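Local coordinates for protein transcriptional regulator (PDB 7DWM) that binds the autoinducer 3,5-dimethylpyrazin-2-ol in its PAS domain and probably acts as a DNA-binding quorum-sensing transcription regulator of a vibriophage, at residues A[171-176]-A[214-219]. Residues are numbered along the deposited sequence; the frame is centred on the assembly and turned at random.
Sequences FLLRGR and MAMSKG
Leu173, in the turn that follows helix 163-172, packs on Ala215 and Met216 in the last turn of helix 208-217, and thereby joins the first and last helices of the LuxR-type helix-turn-helix domain. The contact is small and apolar, and one leucine branch does most of the work: CD2 of Leu173 lies 3.8 Å from CB of Ala215 and 3.7 Å from CE of Met216. The side chains of Leu173 and Met216 run antiparallel and overlap along their lengths, with Met216 SD 3.9 Å from Leu173 CD2. With chi2 at -62° the methionine chain bends and brings SD and CE up to Leu173, and the methyl then sits 3.9 Å from CB of Leu173. On the leucine side, CG stands anti to the carbonyl carbon (chi1 -63°), which sends the isobutyl group out toward helix 208-217. Tyr220 touches both Leu173 and Ala215, while Ile212 adds to the packing on Leu173. The turn carrying the leucine is a Schellman motif in which Gly175, at positive phi, is the C-prime residue; Arg176 N donates to Phe171 O over 3.2 Å, and Gly175 N makes a weak bond to Leu172 O. Arg174 fastens the same turn to the chain beyond helix 208-217 through a hydrogen bond from NH2 to the carbonyl of Tyr221, and its NE forms a salt bridge with Glu135 of the second subunit. Met216 also meets the carbonyl oxygen of that turn, CE of Met216 lying 3.4 Å from O of Leu173.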
loop_
_atom_site.group_PDB
_atom_site.type_symbol
_atom_site.label_atom_id
_atom_site.label_comp_id
_atom_site.label_asym_id
_atom_site.label_seq_id
_atom_site.Cartn_x
_atom_site.Cartn_y
_atom_site.Cartn_z
ATOM N N PHE A 171 8.717 9.763 -16.040
ATOM C CA PHE A 171 10.077 9.541 -15.559
ATOM C C PHE A 171 10.774 10.833 -15.136
ATOM O O PHE A 171 11.682 10.789 -14.299
ATOM C CB PHE A 171 10.880 8.776 -16.606
ATOM C CG PHE A 171 10.475 7.334 -16.714
ATOM C CD1 PHE A 171 10.570 6.496 -15.614
ATOM C CD2 PHE A 171 9.966 6.824 -17.896
ATOM C CE1 PHE A 171 10.181 5.172 -15.696
ATOM C CE2 PHE A 171 9.581 5.501 -17.985
ATOM C CZ PHE A 171 9.689 4.674 -16.883
ATOM N N LEU A 172 10.371 11.980 -15.687
ATOM C CA LEU A 172 10.893 13.260 -15.214
ATOM C C LEU A 172 10.508 13.499 -13.760
ATOM O O LEU A 172 11.350 13.866 -12.933
ATOM C CB LEU A 172 10.372 14.395 -16.097
ATOM C CG LEU A 172 11.201 14.878 -17.289
ATOM C CD1 LEU A 172 10.759 16.280 -17.660
ATOM C CD2 LEU A 172 12.695 14.843 -16.993
ATOM N N LEU A 173 9.228 13.301 -13.435
ATOM C CA LEU A 173 8.745 13.447 -12.066
ATOM C C LEU A 173 9.350 12.431 -11.105
ATOM O O LEU A 173 9.130 12.546 -9.894
ATOM C CB LEU A 173 7.219 13.327 -12.042
ATOM C CG LEU A 173 6.447 14.403 -12.803
ATOM C CD1 LEU A 173 4.963 14.070 -12.853
ATOM C CD2 LEU A 173 6.671 15.763 -12.170
ATOM N N ARG A 174 10.092 11.443 -11.605
ATOM C CA ARG A 174 10.645 10.377 -10.779
ATOM C C ARG A 174 12.172 10.407 -10.741
ATOM O O ARG A 174 12.816 9.368 -10.573
ATOM C CB ARG A 174 10.143 9.016 -11.260
ATOM C CG ARG A 174 8.986 8.467 -10.434
ATOM C CD ARG A 174 7.920 7.813 -11.305
ATOM N NE ARG A 174 6.635 7.724 -10.618
ATOM C CZ ARG A 174 5.569 8.453 -10.933
ATOM N NH1 ARG A 174 5.632 9.321 -11.933
ATOM N NH2 ARG A 174 4.439 8.314 -10.251
ATOM N N GLY A 175 12.760 11.591 -10.909
ATOM C CA GLY A 175 14.178 11.796 -10.692
ATOM C C GLY A 175 15.096 11.439 -11.839
ATOM O O GLY A 175 16.321 11.515 -11.670
ATOM N N ARG A 176 14.565 11.055 -12.996
ATOM C CA ARG A 176 15.413 10.783 -14.146
ATOM C C ARG A 176 15.729 12.077 -14.886
ATOM O O ARG A 176 14.977 13.054 -14.825
ATOM C CB ARG A 176 14.743 9.795 -15.103
ATOM C CG ARG A 176 14.175 8.553 -14.442
ATOM C CD ARG A 176 15.235 7.803 -13.652
ATOM N NE ARG A 176 15.042 6.356 -13.718
ATOM C CZ ARG A 176 14.102 5.692 -13.051
ATOM N NH1 ARG A 176 13.258 6.341 -12.258
ATOM N NH2 ARG A 176 14.005 4.376 -13.175
ATOM N N MET A 214 4.876 22.824 -11.519
ATOM C CA MET A 214 3.515 22.839 -12.045
ATOM C C MET A 214 2.922 21.434 -12.082
ATOM O O MET A 214 1.780 21.220 -11.656
ATOM C CB MET A 214 3.504 23.461 -13.441
ATOM C CG MET A 214 3.448 24.978 -13.452
ATOM S SD MET A 214 3.498 25.623 -15.133
ATOM C CE MET A 214 3.972 27.324 -14.835
ATOM N N ALA A 215 3.681 20.464 -12.596
ATOM C CA ALA A 215 3.169 19.103 -12.701
ATOM C C ALA A 215 2.906 18.498 -11.328
ATOM O O ALA A 215 1.895 17.814 -11.130
ATOM C CB ALA A 215 4.147 18.234 -13.492
ATOM N N MET A 216 3.806 18.727 -10.366
ATOM C CA MET A 216 3.586 18.192 -9.027
ATOM C C MET A 216 2.369 18.831 -8.371
ATOM O O MET A 216 1.629 18.161 -7.640
ATOM C CB MET A 216 4.832 18.387 -8.165
ATOM C CG MET A 216 5.998 17.499 -8.565
ATOM S SD MET A 216 5.653 15.734 -8.403
ATOM C CE MET A 216 7.305 15.058 -8.573
ATOM N N SER A 217 2.130 20.118 -8.630
ATOM C CA SER A 217 0.996 20.782 -8.002
ATOM C C SER A 217 -0.326 20.471 -8.694
ATOM O O SER A 217 -1.387 20.703 -8.102
ATOM C CB SER A 217 1.213 22.296 -7.977
ATOM O OG SER A 217 0.529 22.926 -9.046
ATOM N N LYS A 218 -0.291 19.951 -9.920
ATOM C CA LYS A 218 -1.503 19.638 -10.666
ATOM C C LYS A 218 -1.861 18.158 -10.622
ATOM O O LYS A 218 -2.697 17.711 -11.412
ATOM C CB LYS A 218 -1.363 20.101 -12.117
ATOM C CG LYS A 218 -1.769 21.550 -12.341
ATOM C CD LYS A 218 -0.974 22.185 -13.471
ATOM C CE LYS A 218 -1.634 23.464 -13.965
ATOM N NZ LYS A 218 -1.314 23.744 -15.394
ATOM N N GLY A 219 -1.246 17.386 -9.726
ATOM C CA GLY A 219 -1.607 15.992 -9.558
ATOM C C GLY A 219 -0.957 15.016 -10.513
ATOM O O GLY A 219 -1.345 13.842 -10.527
#